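Local structure of ATP-dependent Clp endopeptidase (Clostridium difficile, 3FES) at residues T9-K14 against E43-A48; S22-G27 against E78-S83; I36-L41 against Y61-I66; S53-T58 against A129-R134; K87-L92 against L112-E117. The protein probably serves as the ATP-driven unfoldase of a Clp protease, its helical N-terminal domain receiving substrates or adaptors as in related ClpC proteins. All coordinates share one frame; numbering follows the deposited sequence.

Interaction 1 of 5, residues T9-K14 against E43-A48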
# COMPACT_ATOMS: atom_id res chain seq x y z
N THR A 9 -2.17 13.43 0.16
CA THR A 9 -2.69 13.94 -1.12
C THR A 9 -4.05 13.24 -1.38
O THR A 9 -4.37 12.20 -0.76
CB THR A 9 -1.79 13.55 -2.29
OG1 THR A 9 -1.75 12.12 -2.35
CG2 THR A 9 -0.37 14.11 -2.12
N GLN A 10 -4.85 13.84 -2.27
CA GLN A 10 -6.07 13.20 -2.73
C GLN A 10 -5.89 11.80 -3.28
O GLN A 10 -6.69 10.92 -2.99
CB GLN A 10 -6.77 14.04 -3.81
CG GLN A 10 -7.15 15.35 -3.31
CD GLN A 10 -8.01 15.23 -2.09
OE1 GLN A 10 -9.17 14.80 -2.18
NE2 GLN A 10 -7.46 15.60 -0.93
N ARG A 11 -4.82 11.58 -4.04
CA ARG A 11 -4.53 10.24 -4.60
C ARG A 11 -4.21 9.24 -3.48
O ARG A 11 -4.61 8.09 -3.55
CB ARG A 11 -3.44 10.28 -5.67
CG ARG A 11 -3.86 11.01 -6.98
CD ARG A 11 -2.77 10.81 -8.05
NE ARG A 11 -3.20 11.35 -9.34
CZ ARG A 11 -2.77 12.49 -9.88
NH1 ARG A 11 -1.88 13.26 -9.24
NH2 ARG A 11 -3.25 12.88 -11.06
N ALA A 12 -3.53 9.70 -2.43
CA ALA A 12 -3.17 8.83 -1.30
C ALA A 12 -4.43 8.48 -0.49
O ALA A 12 -4.62 7.33 -0.08
CB ALA A 12 -2.10 9.49 -0.43
N LYS A 13 -5.31 9.46 -0.30
CA LYS A 13 -6.57 9.21 0.36
C LYS A 13 -7.36 8.17 -0.45
O LYS A 13 -7.95 7.27 0.13
CB LYS A 13 -7.41 10.49 0.45
CG LYS A 13 -7.02 11.40 1.56
CD LYS A 13 -7.78 12.74 1.42
CE LYS A 13 -7.14 13.73 2.33
NZ LYS A 13 -7.49 15.06 1.93
N LYS A 14 -7.36 8.29 -1.78
CA LYS A 14 -8.08 7.35 -2.63
C LYS A 14 -7.53 5.95 -2.49
O LYS A 14 -8.28 4.97 -2.40
CB LYS A 14 -8.03 7.76 -4.10
CG LYS A 14 -8.80 6.81 -5.04
CD LYS A 14 -10.29 6.87 -4.78
CE LYS A 14 -11.11 6.27 -5.94
NZ LYS A 14 -12.60 6.36 -5.59
N GLU A 43 -5.31 2.39 -7.25
CA GLU A 43 -5.46 3.84 -7.39
C GLU A 43 -5.01 4.32 -8.78
O GLU A 43 -5.51 5.33 -9.28
CB GLU A 43 -4.82 4.60 -6.22
CG GLU A 43 -4.99 6.13 -6.29
CD GLU A 43 -3.98 6.83 -7.20
OE1 GLU A 43 -2.84 6.34 -7.32
OE2 GLU A 43 -4.32 7.89 -7.79
N GLU A 44 -4.11 3.56 -9.41
CA GLU A 44 -3.75 3.69 -10.84
C GLU A 44 -2.86 4.88 -11.23
O GLU A 44 -1.88 4.69 -11.96
CB GLU A 44 -4.98 3.65 -11.77
CG GLU A 44 -5.57 2.26 -11.96
CD GLU A 44 -6.66 2.21 -13.03
OE1 GLU A 44 -7.59 1.40 -12.88
OE2 GLU A 44 -6.60 2.97 -14.02
N GLU A 45 -3.19 6.08 -10.77
CA GLU A 45 -2.54 7.31 -11.23
C GLU A 45 -1.24 7.70 -10.52
O GLU A 45 -0.37 8.35 -11.11
CB GLU A 45 -3.52 8.47 -11.06
CG GLU A 45 -4.79 8.30 -11.86
CD GLU A 45 -5.65 9.55 -11.81
OE1 GLU A 45 -5.59 10.31 -10.81
OE2 GLU A 45 -6.39 9.77 -12.77
N GLY A 46 -1.09 7.32 -9.25
CA GLY A 46 0.03 7.81 -8.46
C GLY A 46 1.33 7.07 -8.73
O GLY A 46 1.36 6.02 -9.39
N ILE A 47 2.40 7.64 -8.20
CA ILE A 47 3.73 7.05 -8.33
C ILE A 47 3.72 5.57 -7.90
O ILE A 47 4.33 4.71 -8.55
CB ILE A 47 4.77 7.90 -7.53
CG1 ILE A 47 5.02 9.23 -8.25
CG2 ILE A 47 6.10 7.12 -7.34
CD1 ILE A 47 5.72 10.24 -7.39
N ALA A 48 3.07 5.28 -6.77
CA ALA A 48 3.11 3.91 -6.23
C ALA A 48 2.49 2.92 -7.24
O ALA A 48 3.05 1.85 -7.47
CB ALA A 48 2.42 3.80 -4.84
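The carboxylate oxygen OE1 of E45 is held by two nitrogens of R11: NE lies 3.0 Å away in a fairly straight bond (161° at the hydrogen), while NH2 adds a weak second one at 3.5 Å. The oxygen sits close to the guanidinium plane, yet NE meets it on its anti side and well out of the carboxylate plane, so the pair is an oblique salt bridge and not a flat two-pronged one. R11 gets there by running straight from CG to NE, its CB, CG and CD passing alongside OE2 of E43. That oxygen lies 3.3 Å from R11 CG and makes a long ion pair with NE, at 4.0 Å.

E43 is itself fixed. Its chain is bent at chi2 (-82°), and OE1 accepts the backbone N of G46 at 2.8 Å through its syn lone pair, bridging the turn between helix 33-43 and helix 47-55. Farther along helix 10-25, the first side-chain carbons of K14 pack on E43 CG before the rest of the lysine leads away.

R11, E43 and E45 thus form a small salt-bridge network, with one acid buried and one exposed. A bound magnesium ion lies about 4 Å from the R11 side chain. The arginine probably offsets the negative charge gathered at this turn and stabilises the ionised form of the buried E43, tying the start of helix 10-25 to the 43-46 turn.

Interaction 2 of 5, residues S22-G27 against E78-S83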
# COMPACT_ATOMS: atom_id res chain seq x y z
N SER A 22 -11.14 -3.04 -0.82
CA SER A 22 -10.61 -4.37 -1.10
C SER A 22 -10.79 -5.36 0.04
O SER A 22 -11.21 -6.48 -0.20
CB SER A 22 -9.15 -4.31 -1.47
OG SER A 22 -9.07 -3.76 -2.79
N ALA A 23 -10.44 -4.95 1.26
CA ALA A 23 -10.62 -5.82 2.44
C ALA A 23 -12.08 -6.26 2.54
O ALA A 23 -12.41 -7.45 2.70
CB ALA A 23 -10.18 -5.06 3.69
N LYS A 24 -12.99 -5.29 2.44
CA LYS A 24 -14.40 -5.62 2.55
C LYS A 24 -14.82 -6.67 1.52
O LYS A 24 -15.54 -7.64 1.86
CB LYS A 24 -15.25 -4.36 2.35
CG LYS A 24 -15.28 -3.43 3.55
CD LYS A 24 -16.28 -2.29 3.24
CE LYS A 24 -16.12 -1.13 4.19
NZ LYS A 24 -17.31 -1.03 5.07
N SER A 25 -14.40 -6.44 0.27
CA SER A 25 -14.67 -7.32 -0.86
C SER A 25 -14.27 -8.75 -0.57
O SER A 25 -14.97 -9.67 -0.95
CB SER A 25 -13.92 -6.85 -2.10
OG SER A 25 -14.59 -5.77 -2.70
N LEU A 26 -13.13 -8.90 0.11
CA LEU A 26 -12.56 -10.23 0.42
C LEU A 26 -13.08 -10.84 1.73
O LEU A 26 -12.64 -11.94 2.12
CB LEU A 26 -11.04 -10.12 0.46
CG LEU A 26 -10.38 -9.65 -0.83
CD1 LEU A 26 -8.95 -9.31 -0.56
CD2 LEU A 26 -10.55 -10.71 -1.99
N GLY A 27 -14.01 -10.15 2.39
CA GLY A 27 -14.51 -10.57 3.70
C GLY A 27 -13.44 -10.47 4.80
O GLY A 27 -13.42 -11.29 5.74
N GLU A 78 -20.50 -3.48 6.91
CA GLU A 78 -20.23 -2.54 8.01
C GLU A 78 -18.78 -2.04 8.01
O GLU A 78 -17.99 -2.43 7.15
CB GLU A 78 -20.60 -3.14 9.37
CG GLU A 78 -19.68 -4.27 9.82
CD GLU A 78 -20.21 -5.63 9.44
OE1 GLU A 78 -21.35 -5.71 8.94
OE2 GLU A 78 -19.47 -6.62 9.64
N ASP A 79 -18.44 -1.17 8.97
CA ASP A 79 -17.08 -0.62 9.13
C ASP A 79 -16.10 -1.65 9.67
O ASP A 79 -16.44 -2.47 10.52
CB ASP A 79 -17.08 0.60 10.05
CG ASP A 79 -17.92 1.75 9.52
OD1 ASP A 79 -17.95 1.96 8.29
OD2 ASP A 79 -18.55 2.45 10.33
N ILE A 80 -14.88 -1.54 9.16
CA ILE A 80 -13.74 -2.39 9.47
C ILE A 80 -12.54 -1.47 9.85
O ILE A 80 -12.67 -0.23 9.77
CB ILE A 80 -13.38 -3.21 8.24
CG1 ILE A 80 -12.83 -2.30 7.17
CG2 ILE A 80 -14.62 -4.00 7.69
CD1 ILE A 80 -11.94 -2.99 6.25
N VAL A 81 -11.39 -2.03 10.24
CA VAL A 81 -10.35 -1.23 10.94
C VAL A 81 -8.93 -1.53 10.49
O VAL A 81 -8.67 -2.61 10.00
CB VAL A 81 -10.45 -1.38 12.50
CG1 VAL A 81 -11.82 -0.89 13.00
CG2 VAL A 81 -10.26 -2.83 12.90
N LEU A 82 -8.04 -0.53 10.64
CA LEU A 82 -6.63 -0.72 10.35
C LEU A 82 -5.95 -1.57 11.42
O LEU A 82 -6.19 -1.40 12.61
CB LEU A 82 -5.90 0.62 10.30
CG LEU A 82 -6.38 1.60 9.22
CD1 LEU A 82 -5.72 2.93 9.50
CD2 LEU A 82 -5.96 1.06 7.86
N SER A 83 -5.08 -2.47 10.97
CA SER A 83 -4.21 -3.19 11.91
C SER A 83 -3.12 -2.21 12.46
O SER A 83 -2.89 -1.14 11.91
CB SER A 83 -3.49 -4.31 11.17
OG SER A 83 -2.61 -3.76 10.24
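The polar part of the contact is one hydrogen bond from K24 to E78. The ammonium NZ of K24 gives a short bond of 2.6 Å to the backbone O of E78, approaching from above the carbonyl plane, with a C=O...N angle of 124°. The lysine is extended through CE and then turns at its last torsion (chi4 -111°), which delivers NZ to that oxygen.

Electrostatics add a looser term. OD1 of D79 stands 4.4 Å from K24 NZ, too far for a salt bridge, though its charge would probably help to keep the ammonium group in place.

The apolar part belongs to A23 and I80. Both point across the gap, and CD1 of I80 touches CB of A23 at 3.7 Å; the other branch, CG2, lies 4.2 Å from CG of K24, so the isoleucine also backs the aliphatic part of the lysine.

The contact sets the last turn of helix 10-25, closed by a Schellman motif at G27, over the segment leading into strand 81-82. That strand pairs in parallel with strand 30-31, whose V31 touches both A23 and I80, while F20, one turn earlier in the helix, also packs on I80.

Interaction 3 of 5, residues I36-L41 against Y61-I66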
# COMPACT_ATOMS: atom_id res chain seq x y z
N ILE A 36 -3.36 -2.23 1.77
CA ILE A 36 -2.83 -0.91 1.39
C ILE A 36 -2.05 -1.05 0.07
O ILE A 36 -2.17 -0.23 -0.83
CB ILE A 36 -1.90 -0.35 2.50
CG1 ILE A 36 -2.67 -0.16 3.83
CG2 ILE A 36 -1.25 0.98 2.05
CD1 ILE A 36 -1.77 0.24 4.98
N LEU A 37 -1.21 -2.10 -0.04
CA LEU A 37 -0.49 -2.32 -1.30
C LEU A 37 -1.44 -2.48 -2.51
O LEU A 37 -1.21 -1.88 -3.60
CB LEU A 37 0.42 -3.56 -1.16
CG LEU A 37 1.39 -3.78 -2.32
CD1 LEU A 37 2.53 -2.77 -2.28
CD2 LEU A 37 1.99 -5.16 -2.20
N LEU A 38 -2.51 -3.25 -2.32
CA LEU A 38 -3.49 -3.44 -3.38
C LEU A 38 -4.23 -2.13 -3.64
O LEU A 38 -4.51 -1.78 -4.80
CB LEU A 38 -4.50 -4.53 -2.99
CG LEU A 38 -5.65 -4.84 -3.96
CD1 LEU A 38 -5.16 -5.12 -5.40
CD2 LEU A 38 -6.46 -5.99 -3.40
N GLY A 39 -4.52 -1.39 -2.57
CA GLY A 39 -5.15 -0.07 -2.72
C GLY A 39 -4.29 0.90 -3.56
O GLY A 39 -4.83 1.67 -4.38
N LEU A 40 -2.98 0.91 -3.30
CA LEU A 40 -2.02 1.72 -4.06
C LEU A 40 -2.03 1.35 -5.55
O LEU A 40 -1.99 2.24 -6.39
CB LEU A 40 -0.59 1.63 -3.49
CG LEU A 40 -0.39 2.20 -2.05
CD1 LEU A 40 0.95 1.67 -1.49
CD2 LEU A 40 -0.45 3.76 -2.12
N LEU A 41 -2.06 0.05 -5.84
CA LEU A 41 -2.11 -0.40 -7.24
C LEU A 41 -3.42 0.01 -7.90
O LEU A 41 -3.42 0.58 -9.02
CB LEU A 41 -1.90 -1.92 -7.33
CG LEU A 41 -1.72 -2.42 -8.79
CD1 LEU A 41 -0.79 -1.54 -9.65
CD2 LEU A 41 -1.18 -3.80 -8.78
N TYR A 61 -3.15 -10.37 -9.87
CA TYR A 61 -2.08 -11.11 -9.20
C TYR A 61 -2.07 -10.86 -7.69
O TYR A 61 -2.05 -11.80 -6.89
CB TYR A 61 -0.72 -10.79 -9.79
CG TYR A 61 0.43 -11.41 -9.03
CD1 TYR A 61 0.91 -12.68 -9.36
CD2 TYR A 61 1.02 -10.74 -7.95
CE1 TYR A 61 1.97 -13.26 -8.64
CE2 TYR A 61 2.08 -11.31 -7.23
CZ TYR A 61 2.54 -12.56 -7.57
OH TYR A 61 3.58 -13.12 -6.86
N LEU A 62 -2.07 -9.59 -7.30
CA LEU A 62 -2.03 -9.25 -5.87
C LEU A 62 -3.20 -9.83 -5.08
O LEU A 62 -3.01 -10.43 -4.02
CB LEU A 62 -2.00 -7.74 -5.68
CG LEU A 62 -0.71 -7.00 -5.99
CD1 LEU A 62 -0.93 -5.53 -5.55
CD2 LEU A 62 0.46 -7.63 -5.23
N GLU A 63 -4.40 -9.61 -5.60
CA GLU A 63 -5.60 -10.22 -5.06
C GLU A 63 -5.52 -11.73 -4.91
O GLU A 63 -5.87 -12.27 -3.85
CB GLU A 63 -6.79 -9.90 -5.91
CG GLU A 63 -7.65 -8.85 -5.34
CD GLU A 63 -8.94 -8.71 -6.10
OE1 GLU A 63 -9.99 -8.59 -5.44
OE2 GLU A 63 -8.89 -8.72 -7.37
N GLY A 64 -5.08 -12.42 -5.96
CA GLY A 64 -4.91 -13.88 -5.91
C GLY A 64 -3.97 -14.31 -4.79
O GLY A 64 -4.26 -15.26 -4.06
N LYS A 65 -2.83 -13.61 -4.67
CA LYS A 65 -1.84 -13.92 -3.63
C LYS A 65 -2.38 -13.68 -2.23
O LYS A 65 -2.10 -14.44 -1.30
CB LYS A 65 -0.55 -13.13 -3.84
CG LYS A 65 0.33 -13.58 -5.03
CD LYS A 65 0.65 -15.10 -5.03
CE LYS A 65 1.21 -15.58 -3.68
NZ LYS A 65 1.44 -17.05 -3.65
N ILE A 66 -3.18 -12.62 -2.09
CA ILE A 66 -3.79 -12.30 -0.82
C ILE A 66 -4.74 -13.43 -0.43
O ILE A 66 -4.67 -13.94 0.69
CB ILE A 66 -4.52 -10.95 -0.86
CG1 ILE A 66 -3.50 -9.81 -0.94
CG2 ILE A 66 -5.43 -10.77 0.38
CD1 ILE A 66 -4.18 -8.40 -1.19
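L62 projects from helix 59-70 into a hollow on helix 33-43 walled by L37, L38 and L41. Its CD1 methyl enters deepest, 3.7 Å from CD2 of L41 and 4.0 Å from CA of L38, and reaches the helix backbone at the carbonyl O of L37. The other methyl, CD2, turns to the side of L37 and meets that residue's CD2 at 4.2 Å, the two side chains crossing at about a right angle.

A matching bump comes from the opposite helix. L38 slides past L62 in the reverse direction and settles beside L62, E63 and I66: its CD1 rests on L62 CB, while CD2 lies 3.7 Å from the aliphatic CG of E63 and 4.0 Å from CD1 of I66. The three leucines that make the contact, L37, L38 and L41, have CG anti to the backbone N (chi1 178° for L38), which sends their branched ends out across the gap.

The axes of the two short segments run nearly antiparallel, at 165°, and 10.2 Å apart, a spacing that suits interlocking leucines. No hydrogen bond crosses. F57 and I125 cover L62 from outside the pair, and the whole is the antiparallel, leucine-rich helix packing of the mostly helical Clp N-terminal domain.

Interaction 4 of 5, residues S53-T58 against A129-R134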
# COMPACT_ATOMS: atom_id res chain seq x y z
N SER A 53 3.19 -1.39 -11.16
CA SER A 53 2.89 -1.86 -12.51
C SER A 53 4.20 -2.01 -13.32
O SER A 53 4.35 -2.95 -14.10
CB SER A 53 1.92 -0.90 -13.20
OG SER A 53 2.07 -1.02 -14.60
N LYS A 54 5.15 -1.10 -13.09
CA LYS A 54 6.41 -1.16 -13.83
C LYS A 54 7.21 -2.43 -13.48
O LYS A 54 7.81 -3.05 -14.36
CB LYS A 54 7.23 0.12 -13.62
CG LYS A 54 8.53 0.18 -14.39
CD LYS A 54 8.27 0.35 -15.89
CE LYS A 54 9.44 0.98 -16.62
NZ LYS A 54 10.15 0.01 -17.48
N VAL A 55 7.21 -2.81 -12.21
CA VAL A 55 7.94 -3.99 -11.80
C VAL A 55 7.17 -5.27 -12.12
O VAL A 55 7.72 -6.36 -11.99
CB VAL A 55 8.37 -3.97 -10.28
CG1 VAL A 55 9.02 -2.62 -9.89
CG2 VAL A 55 7.21 -4.33 -9.36
N GLY A 56 5.89 -5.14 -12.49
CA GLY A 56 5.14 -6.30 -12.98
C GLY A 56 3.84 -6.76 -12.31
O GLY A 56 3.21 -7.69 -12.80
N PHE A 57 3.43 -6.14 -11.21
CA PHE A 57 2.19 -6.54 -10.56
C PHE A 57 0.94 -6.10 -11.31
O PHE A 57 0.92 -5.01 -11.93
CB PHE A 57 2.08 -5.96 -9.16
CG PHE A 57 3.13 -6.46 -8.23
CD1 PHE A 57 4.18 -5.64 -7.84
CD2 PHE A 57 3.09 -7.78 -7.78
CE1 PHE A 57 5.15 -6.11 -6.98
CE2 PHE A 57 4.07 -8.27 -6.91
CZ PHE A 57 5.10 -7.46 -6.53
N THR A 58 -0.10 -6.91 -11.21
CA THR A 58 -1.44 -6.51 -11.65
C THR A 58 -2.35 -6.61 -10.44
O THR A 58 -2.00 -7.25 -9.45
CB THR A 58 -2.01 -7.49 -12.69
OG1 THR A 58 -1.89 -8.82 -12.19
CG2 THR A 58 -1.24 -7.38 -14.02
N ALA A 129 7.48 -12.66 -4.95
CA ALA A 129 7.62 -12.27 -6.35
C ALA A 129 9.08 -11.95 -6.73
O ALA A 129 9.38 -11.81 -7.89
CB ALA A 129 6.71 -11.06 -6.68
N GLY A 130 9.96 -11.80 -5.74
CA GLY A 130 11.37 -11.52 -6.00
C GLY A 130 11.66 -10.08 -6.40
O GLY A 130 12.71 -9.80 -6.98
N VAL A 131 10.76 -9.16 -6.09
CA VAL A 131 10.92 -7.79 -6.50
C VAL A 131 10.96 -6.76 -5.38
O VAL A 131 10.67 -5.59 -5.63
CB VAL A 131 9.82 -7.35 -7.50
CG1 VAL A 131 9.99 -8.12 -8.82
CG2 VAL A 131 8.45 -7.50 -6.89
N ASN A 132 11.29 -7.17 -4.16
CA ASN A 132 11.32 -6.19 -3.07
C ASN A 132 12.36 -5.08 -3.39
O ASN A 132 12.03 -3.90 -3.40
CB ASN A 132 11.59 -6.84 -1.69
CG ASN A 132 10.95 -6.04 -0.53
OD1 ASN A 132 11.15 -4.84 -0.39
ND2 ASN A 132 10.14 -6.74 0.30
N ASP A 133 13.60 -5.46 -3.69
CA ASP A 133 14.61 -4.42 -3.88
C ASP A 133 14.40 -3.69 -5.20
O ASP A 133 14.81 -2.55 -5.33
CB ASP A 133 16.04 -5.01 -3.85
CG ASP A 133 16.52 -5.33 -2.43
OD1 ASP A 133 15.95 -4.80 -1.43
OD2 ASP A 133 17.50 -6.09 -2.31
N ARG A 134 13.83 -4.38 -6.20
CA ARG A 134 13.55 -3.75 -7.49
C ARG A 134 12.46 -2.67 -7.34
O ARG A 134 12.53 -1.61 -7.95
CB ARG A 134 13.14 -4.79 -8.50
CG ARG A 134 14.27 -5.79 -8.76
CD ARG A 134 14.24 -6.31 -10.16
NE ARG A 134 14.63 -5.25 -11.07
CZ ARG A 134 15.87 -5.06 -11.50
NH1 ARG A 134 16.85 -5.87 -11.12
NH2 ARG A 134 16.13 -4.05 -12.31
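The ring of F57 and the CG2 methyl of V131 make the closest approach, 3.4 Å from CZ and 3.6 Å from CE1, a tight apolar contact in which the two side chains slide past each other in opposite directions. The methyl comes in obliquely at the outer end of the ring. A129 adds its CB close by, 3.8 Å from CE2, so the far end of the phenylalanine is clasped by two small aliphatic groups. V55 forms the outer part of this first shell: its CG2 stands 4.2 Å from the same V131 methyl, and its CG1 touches the backbone O of R134 at 4.1 Å.

Rotation about the first bond of V131 (chi1 -67°) places CG2 between its own backbone N and carbonyl carbon, from where it can meet both F57 and V55. Each segment is a helix-to-helix connection. Helix 47-55 is closed by G56 and helix 120-129 by G130, the first residues beyond each, both in Schellman motifs with positive phi, and the next helix starts almost at once. The contact thereby joins two similar tight corners, one from each of the two Clp N-terminal sequence motifs.

Behind the first shell, L62 of helix 59-70 and L126 of helix 120-129 pack against F57, and Y61 lies against A129. T135 and Q138 carry the contact of V55 onward along helix 132-142. The corners have polar fastenings of their own: T58 OG1 caps Y61 N, N132 ND2 bonds to N127 OD1, and T135 OG1 bonds to V131 O.

Interaction 5 of 5, residues K87-L92 against L112-E117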
# COMPACT_ATOMS: atom_id res chain seq x y z
N LYS A 87 -1.43 1.10 10.69
CA LYS A 87 -1.28 2.39 11.38
C LYS A 87 0.17 2.88 11.45
O LYS A 87 0.43 4.06 11.25
CB LYS A 87 -1.91 2.36 12.78
CG LYS A 87 -3.46 2.31 12.70
CD LYS A 87 -4.12 2.49 14.06
CE LYS A 87 -3.94 3.91 14.59
NZ LYS A 87 -4.99 4.80 14.02
N GLN A 88 1.10 1.95 11.71
CA GLN A 88 2.52 2.27 11.73
C GLN A 88 3.02 2.70 10.35
O GLN A 88 3.80 3.64 10.23
CB GLN A 88 3.32 1.05 12.22
CG GLN A 88 3.14 0.78 13.71
CD GLN A 88 4.15 1.53 14.59
OE1 GLN A 88 3.77 2.30 15.49
NE2 GLN A 88 5.45 1.30 14.35
N ILE A 89 2.58 2.00 9.32
CA ILE A 89 2.91 2.37 7.92
C ILE A 89 2.45 3.78 7.60
O ILE A 89 3.22 4.59 7.03
CB ILE A 89 2.30 1.36 6.92
CG1 ILE A 89 3.11 0.06 6.97
CG2 ILE A 89 2.25 1.98 5.45
CD1 ILE A 89 2.38 -1.16 6.37
N LEU A 90 1.20 4.10 7.98
CA LEU A 90 0.73 5.45 7.69
C LEU A 90 1.48 6.52 8.47
O LEU A 90 1.75 7.59 7.94
CB LEU A 90 -0.78 5.58 7.90
CG LEU A 90 -1.59 4.69 6.94
CD1 LEU A 90 -3.07 4.90 7.28
CD2 LEU A 90 -1.34 4.95 5.42
N GLU A 91 1.76 6.27 9.74
CA GLU A 91 2.61 7.16 10.53
C GLU A 91 3.99 7.31 9.90
O GLU A 91 4.49 8.44 9.77
CB GLU A 91 2.68 6.63 11.96
CG GLU A 91 3.51 7.39 12.92
CD GLU A 91 3.48 6.71 14.30
OE1 GLU A 91 3.97 5.56 14.42
OE2 GLU A 91 2.96 7.31 15.24
N LEU A 92 4.59 6.21 9.48
CA LEU A 92 5.87 6.29 8.79
C LEU A 92 5.85 7.08 7.46
O LEU A 92 6.80 7.79 7.13
CB LEU A 92 6.35 4.87 8.52
CG LEU A 92 7.82 4.60 8.16
CD1 LEU A 92 8.79 5.20 9.18
CD2 LEU A 92 8.00 3.08 8.09
N LEU A 112 6.94 3.74 0.21
CA LEU A 112 8.24 3.80 0.91
C LEU A 112 8.14 3.18 2.32
O LEU A 112 9.03 2.45 2.81
CB LEU A 112 8.64 5.26 1.08
CG LEU A 112 10.07 5.74 1.09
CD1 LEU A 112 10.97 4.95 0.15
CD2 LEU A 112 9.97 7.20 0.62
N ALA A 113 7.06 3.55 2.99
CA ALA A 113 6.81 3.11 4.36
C ALA A 113 6.51 1.62 4.45
O ALA A 113 6.99 0.95 5.38
CB ALA A 113 5.59 3.93 4.91
N ILE A 114 5.74 1.09 3.48
CA ILE A 114 5.49 -0.36 3.42
C ILE A 114 6.83 -1.07 3.35
O ILE A 114 7.11 -1.98 4.15
CB ILE A 114 4.62 -0.75 2.19
CG1 ILE A 114 3.15 -0.32 2.44
CG2 ILE A 114 4.60 -2.29 1.99
CD1 ILE A 114 2.25 -0.52 1.20
N ILE A 115 7.66 -0.65 2.42
CA ILE A 115 9.00 -1.29 2.23
C ILE A 115 9.90 -1.18 3.46
O ILE A 115 10.51 -2.18 3.92
CB ILE A 115 9.68 -0.73 0.98
CG1 ILE A 115 8.88 -1.17 -0.24
CG2 ILE A 115 11.19 -1.22 0.85
CD1 ILE A 115 9.26 -0.44 -1.56
N GLN A 116 9.98 0.02 4.03
CA GLN A 116 10.72 0.25 5.25
C GLN A 116 10.28 -0.57 6.44
O GLN A 116 11.14 -1.04 7.21
CB GLN A 116 10.63 1.71 5.66
CG GLN A 116 11.75 2.49 5.12
CD GLN A 116 13.02 2.08 5.75
OE1 GLN A 116 13.14 2.05 6.98
NE2 GLN A 116 13.98 1.70 4.93
N GLU A 117 8.97 -0.76 6.57
CA GLU A 117 8.41 -1.52 7.69
C GLU A 117 8.93 -2.97 7.65
O GLU A 117 9.22 -3.58 8.69
CB GLU A 117 6.87 -1.43 7.73
CG GLU A 117 6.27 -1.87 9.06
CD GLU A 117 6.19 -3.39 9.18
OE1 GLU A 117 6.21 -4.06 8.11
OE2 GLU A 117 6.09 -3.93 10.32
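Helix 87-92 and helix 112-117 pass each other steeply, their short axes 8.4 Å apart at closest approach and their directions 121° from one another, joining helix 84-99 to helix 107-117. The backbones come nearest at I89 and A113, whose CA atoms are 5.3 Å apart. The smallness of A113 is what allows this: its CB sits directly against the helix backbone, 3.2 Å from the carbonyl O of I89.

I89 and L92, three residues apart, both pack on that methyl. CG2 of I89 lies 3.9 Å from A113 CB and equally far from CG1 of I114, whose side chain it crosses obliquely, while its CG1 branch rests near CB of E117. I114 also packs on I36 and L40 of helix 33-43. L92, for its part, brings CB to 3.8 Å from A113 CB. Its CG is anti to the backbone N (chi1 -163°), which carries CD2 over the next turn of the partner helix, 3.6 Å from the backbone O of A113 and 3.8 Å from CB of Q116, the leucine and glutamine side chains crossing at about a right angle.

E117 contributes its aliphatic base here and sends its carboxylate elsewhere: OE2 forms a salt bridge with R85, and OE1 accepts from E119 N. No hydrogen bond crosses between the segments, so cohesion here rests on apolar contact and close backbone approach, with the charge of E117 probably balanced by R85 at the margin.

How the interactions relate
The five contacts are spread over one compact, mostly helical domain, their centres about 12 to 25 Å apart. Interaction 3 lies nearest the middle and touches all the others: A48 of interaction 1, S22 and L26 of interaction 2, F57 and T58 of interaction 4, and I114 of interaction 5. Interactions 1 and 2 lie towards opposite ends of helix 10-25, and interactions 1 and 4 likewise use helix 47-55. Along the chain interaction 1 closes before interactions 4 and 5 open, whereas interaction 4 spans interaction 5 and links the earlier helices to helix 132-142. Early and late helices are thus woven into a single unit instead of two separate halves.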